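Local structure of gamma-glutamyl phosphate reductase (Thermotoga maritima, 1O20) at residues A[100-112]-A[117-129]. The protein probably catalyses the NADPH-dependent reduction of L-glutamyl 5-phosphate to the corresponding semialdehyde and phosphate, the second step of proline biosynthesis from glutamate. Numbering follows the deposited sequence.
Sequences LKDPVGEVIDSWV and LRIARVRVPIGPI
Arg121 grips the carboxylate of Asp109 side-on in a two-pronged salt bridge, Arg121 NE reaching Asp109 OD1 at 2.9 Å and Arg121 NH2 reaching Asp109 OD2 at 2.8 Å. Both oxygens use their syn lone pairs but lie somewhat out of the guanidinium plane, and the carboxylate and guanidinium planes are 26° apart. The carboxylate is brought to the arginine by a chi1 of 48° at Asp109, which sets CG between the backbone N and the carbonyl carbon. A looser bridge joins Arg123 NE to Glu106 OE1 at 3.2 Å; here the anti lone pair is used and the planes are steeply inclined. Ile108 CG1 lies over the centre of one face of the Arg123 guanidinium, 3.6 Å from Arg123 CZ.

On the other side of the sheet from Trp111, Ser110 OG donates to Ile119 O at 2.7 Å, coming from above the carbonyl plane, and accepts from Arg118 NH1 near the guanidinium plane. Ile119 O also takes the backbone N of Trp111, while Ile119 N returns an almost straight bond to Trp111 O (177°). Ile119 places CB over the six-membered ring of the indole in a CH-pi contact, offset toward the rim, while Ile119 CG2 comes within 3.5 Å of Trp111 CZ2.

Strands 107-112, interrupted near Ile108, and 118-125 form an antiparallel beta hairpin, and strand 413-420 pairs with the other edge of 118-125. Toward the body of the protein, within a type II turn from Pro103 to Glu106, Gly105 N donates to Arg123 O, and Arg123 N returns a bond to Glu106 O; Val104 packs crosswise on Pro125. Two ion pairs and a serine hydroxyl that bridges Arg118 and a backbone carbonyl thus add side-chain links to the backbone bonds of this surface arm, and probably stiffen it.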
# COMPACT_ATOMS: atom_id res chain seq x y z
N LEU A 100 -6.56 -16.99 -3.25
CA LEU A 100 -5.49 -16.53 -4.13
C LEU A 100 -4.47 -17.64 -4.42
O LEU A 100 -4.26 -18.51 -3.60
CB LEU A 100 -4.77 -15.32 -3.51
CG LEU A 100 -5.63 -14.06 -3.27
CD1 LEU A 100 -4.88 -12.97 -2.54
CD2 LEU A 100 -6.17 -13.56 -4.63
N LYS A 101 -3.84 -17.59 -5.59
CA LYS A 101 -2.78 -18.57 -5.92
C LYS A 101 -1.54 -18.29 -5.09
O LYS A 101 -1.13 -17.14 -4.89
CB LYS A 101 -2.43 -18.54 -7.44
N ASP A 102 -0.96 -19.35 -4.57
CA ASP A 102 0.26 -19.29 -3.80
C ASP A 102 1.40 -18.99 -4.78
O ASP A 102 1.62 -19.78 -5.68
CB ASP A 102 0.47 -20.66 -3.13
CG ASP A 102 1.59 -20.67 -2.12
OD1 ASP A 102 2.43 -19.73 -2.11
OD2 ASP A 102 1.70 -21.60 -1.30
N PRO A 103 2.15 -17.90 -4.61
CA PRO A 103 3.26 -17.63 -5.53
C PRO A 103 4.48 -18.52 -5.24
O PRO A 103 5.35 -18.67 -6.10
CB PRO A 103 3.60 -16.15 -5.26
CG PRO A 103 3.31 -15.96 -3.78
CD PRO A 103 2.05 -16.85 -3.56
N VAL A 104 4.54 -19.11 -4.07
CA VAL A 104 5.68 -19.91 -3.69
C VAL A 104 5.81 -21.17 -4.57
O VAL A 104 4.85 -21.91 -4.74
CB VAL A 104 5.64 -20.34 -2.20
CG1 VAL A 104 6.83 -21.29 -1.86
CG2 VAL A 104 5.69 -19.11 -1.26
N GLY A 105 7.02 -21.43 -5.07
CA GLY A 105 7.25 -22.50 -6.01
C GLY A 105 6.95 -22.21 -7.47
O GLY A 105 7.23 -23.09 -8.28
N GLU A 106 6.36 -21.07 -7.83
CA GLU A 106 6.10 -20.76 -9.25
C GLU A 106 7.44 -20.66 -9.98
O GLU A 106 8.40 -20.06 -9.47
CB GLU A 106 5.37 -19.43 -9.47
CG GLU A 106 3.94 -19.45 -8.96
CD GLU A 106 3.17 -18.17 -9.26
OE1 GLU A 106 3.77 -17.08 -9.51
OE2 GLU A 106 1.94 -18.27 -9.21
N VAL A 107 7.48 -21.20 -11.18
CA VAL A 107 8.65 -21.00 -12.01
C VAL A 107 8.47 -19.69 -12.76
O VAL A 107 7.48 -19.51 -13.49
CB VAL A 107 8.86 -22.17 -12.98
CG1 VAL A 107 9.89 -21.85 -14.02
CG2 VAL A 107 9.26 -23.38 -12.20
N ILE A 108 9.43 -18.79 -12.59
CA ILE A 108 9.45 -17.56 -13.41
C ILE A 108 9.81 -17.94 -14.84
O ILE A 108 9.14 -17.56 -15.80
CB ILE A 108 10.42 -16.53 -12.82
CG1 ILE A 108 9.90 -16.04 -11.47
CG2 ILE A 108 10.62 -15.28 -13.74
CD1 ILE A 108 10.98 -15.48 -10.57
N ASP A 109 10.90 -18.68 -14.98
CA ASP A 109 11.26 -19.22 -16.27
C ASP A 109 12.18 -20.39 -16.06
O ASP A 109 12.68 -20.61 -14.96
CB ASP A 109 11.89 -18.13 -17.18
CG ASP A 109 12.98 -17.34 -16.49
OD1 ASP A 109 13.48 -17.71 -15.39
OD2 ASP A 109 13.40 -16.28 -16.99
N SER A 110 12.34 -21.18 -17.11
CA SER A 110 13.26 -22.32 -17.05
C SER A 110 13.58 -22.80 -18.44
O SER A 110 12.70 -22.82 -19.31
CB SER A 110 12.64 -23.49 -16.29
OG SER A 110 13.55 -24.60 -16.26
N TRP A 111 14.82 -23.20 -18.64
CA TRP A 111 15.26 -23.64 -19.94
C TRP A 111 16.36 -24.68 -19.79
O TRP A 111 16.88 -24.89 -18.70
CB TRP A 111 15.77 -22.42 -20.75
CG TRP A 111 16.92 -21.73 -20.06
CD1 TRP A 111 18.26 -21.92 -20.31
CD2 TRP A 111 16.86 -20.80 -18.97
NE1 TRP A 111 19.01 -21.16 -19.45
CE2 TRP A 111 18.18 -20.44 -18.63
CE3 TRP A 111 15.81 -20.23 -18.24
CZ2 TRP A 111 18.48 -19.52 -17.60
CZ3 TRP A 111 16.10 -19.33 -17.23
CH2 TRP A 111 17.42 -18.99 -16.92
N VAL A 112 16.69 -25.32 -20.92
CA VAL A 112 17.76 -26.30 -21.00
C VAL A 112 18.89 -25.69 -21.82
O VAL A 112 18.68 -25.30 -22.95
CB VAL A 112 17.26 -27.59 -21.65
CG1 VAL A 112 18.41 -28.63 -21.69
CG2 VAL A 112 15.98 -28.13 -20.89
N LEU A 117 22.10 -28.96 -19.38
CA LEU A 117 21.89 -28.50 -17.99
C LEU A 117 20.55 -27.76 -17.89
O LEU A 117 20.33 -26.80 -18.64
CB LEU A 117 23.01 -27.59 -17.61
CG LEU A 117 23.09 -27.22 -16.13
CD1 LEU A 117 23.27 -28.45 -15.33
CD2 LEU A 117 24.29 -26.29 -15.98
N ARG A 118 19.64 -28.23 -17.05
CA ARG A 118 18.39 -27.49 -16.80
C ARG A 118 18.59 -26.37 -15.76
O ARG A 118 19.17 -26.62 -14.69
CB ARG A 118 17.19 -28.35 -16.30
CG ARG A 118 15.98 -27.37 -16.10
CD ARG A 118 14.61 -27.91 -16.02
NE ARG A 118 14.17 -28.61 -17.21
CZ ARG A 118 13.69 -28.03 -18.27
NH1 ARG A 118 13.56 -26.70 -18.36
NH2 ARG A 118 13.29 -28.80 -19.26
N ILE A 119 18.11 -25.17 -16.09
CA ILE A 119 18.12 -24.02 -15.21
C ILE A 119 16.72 -23.50 -15.03
O ILE A 119 15.97 -23.37 -16.00
CB ILE A 119 19.05 -22.93 -15.77
CG1 ILE A 119 20.47 -23.46 -15.86
CG2 ILE A 119 19.07 -21.63 -14.89
CD1 ILE A 119 21.37 -22.59 -16.64
N ALA A 120 16.35 -23.19 -13.81
CA ALA A 120 15.07 -22.56 -13.52
C ALA A 120 15.19 -21.46 -12.47
O ALA A 120 16.00 -21.57 -11.56
CB ALA A 120 14.08 -23.59 -13.02
N ARG A 121 14.31 -20.47 -12.55
CA ARG A 121 14.17 -19.50 -11.52
C ARG A 121 12.85 -19.78 -10.89
O ARG A 121 11.82 -19.80 -11.60
CB ARG A 121 14.16 -18.09 -12.09
CG ARG A 121 15.48 -17.55 -12.33
CD ARG A 121 15.42 -16.07 -12.60
NE ARG A 121 15.27 -15.84 -14.01
CZ ARG A 121 15.60 -14.72 -14.63
NH1 ARG A 121 16.10 -13.69 -13.97
NH2 ARG A 121 15.40 -14.65 -15.95
N VAL A 122 12.88 -19.96 -9.58
CA VAL A 122 11.73 -20.43 -8.82
C VAL A 122 11.51 -19.47 -7.62
O VAL A 122 12.44 -19.15 -6.90
CB VAL A 122 11.97 -21.85 -8.27
CG1 VAL A 122 10.73 -22.36 -7.58
CG2 VAL A 122 12.45 -22.85 -9.40
N ARG A 123 10.27 -19.05 -7.41
CA ARG A 123 9.88 -18.15 -6.34
C ARG A 123 9.89 -18.84 -4.98
O ARG A 123 9.39 -19.97 -4.85
CB ARG A 123 8.44 -17.64 -6.55
CG ARG A 123 8.25 -16.78 -7.80
CD ARG A 123 6.95 -15.92 -7.79
NE ARG A 123 6.54 -15.57 -9.14
CZ ARG A 123 7.07 -14.60 -9.88
NH1 ARG A 123 7.97 -13.81 -9.36
NH2 ARG A 123 6.64 -14.37 -11.13
N VAL A 124 10.45 -18.15 -4.01
CA VAL A 124 10.53 -18.57 -2.62
C VAL A 124 10.18 -17.37 -1.73
O VAL A 124 10.24 -16.23 -2.16
CB VAL A 124 11.96 -19.12 -2.27
CG1 VAL A 124 12.31 -20.32 -3.19
CG2 VAL A 124 13.01 -18.07 -2.41
N PRO A 125 9.78 -17.63 -0.50
CA PRO A 125 9.45 -16.54 0.44
C PRO A 125 10.61 -15.61 0.67
O PRO A 125 11.78 -16.01 0.67
CB PRO A 125 9.08 -17.29 1.74
CG PRO A 125 8.75 -18.68 1.30
CD PRO A 125 9.56 -18.95 0.09
N ILE A 126 10.28 -14.34 0.88
CA ILE A 126 11.31 -13.35 1.23
C ILE A 126 11.96 -13.56 2.60
O ILE A 126 13.17 -13.32 2.76
CB ILE A 126 10.85 -11.90 0.97
CG1 ILE A 126 12.00 -10.94 1.19
CG2 ILE A 126 9.69 -11.49 1.88
CD1 ILE A 126 11.71 -9.57 0.58
N GLY A 127 11.20 -14.09 3.57
CA GLY A 127 11.65 -14.17 4.95
C GLY A 127 10.76 -13.44 5.94
O GLY A 127 9.74 -12.93 5.60
N PRO A 128 11.16 -13.39 7.20
CA PRO A 128 10.33 -12.74 8.22
C PRO A 128 10.15 -11.29 7.89
O PRO A 128 11.13 -10.62 7.50
CB PRO A 128 11.13 -12.95 9.51
CG PRO A 128 12.00 -14.09 9.19
CD PRO A 128 12.41 -13.88 7.77
N ILE A 129 8.92 -10.82 8.00
CA ILE A 129 8.55 -9.45 7.75
C ILE A 129 8.21 -8.74 9.04
O ILE A 129 7.40 -9.23 9.81
CB ILE A 129 7.32 -9.40 6.82
CG1 ILE A 129 7.62 -10.13 5.50
CG2 ILE A 129 6.94 -8.00 6.54
CD1 ILE A 129 6.41 -10.32 4.63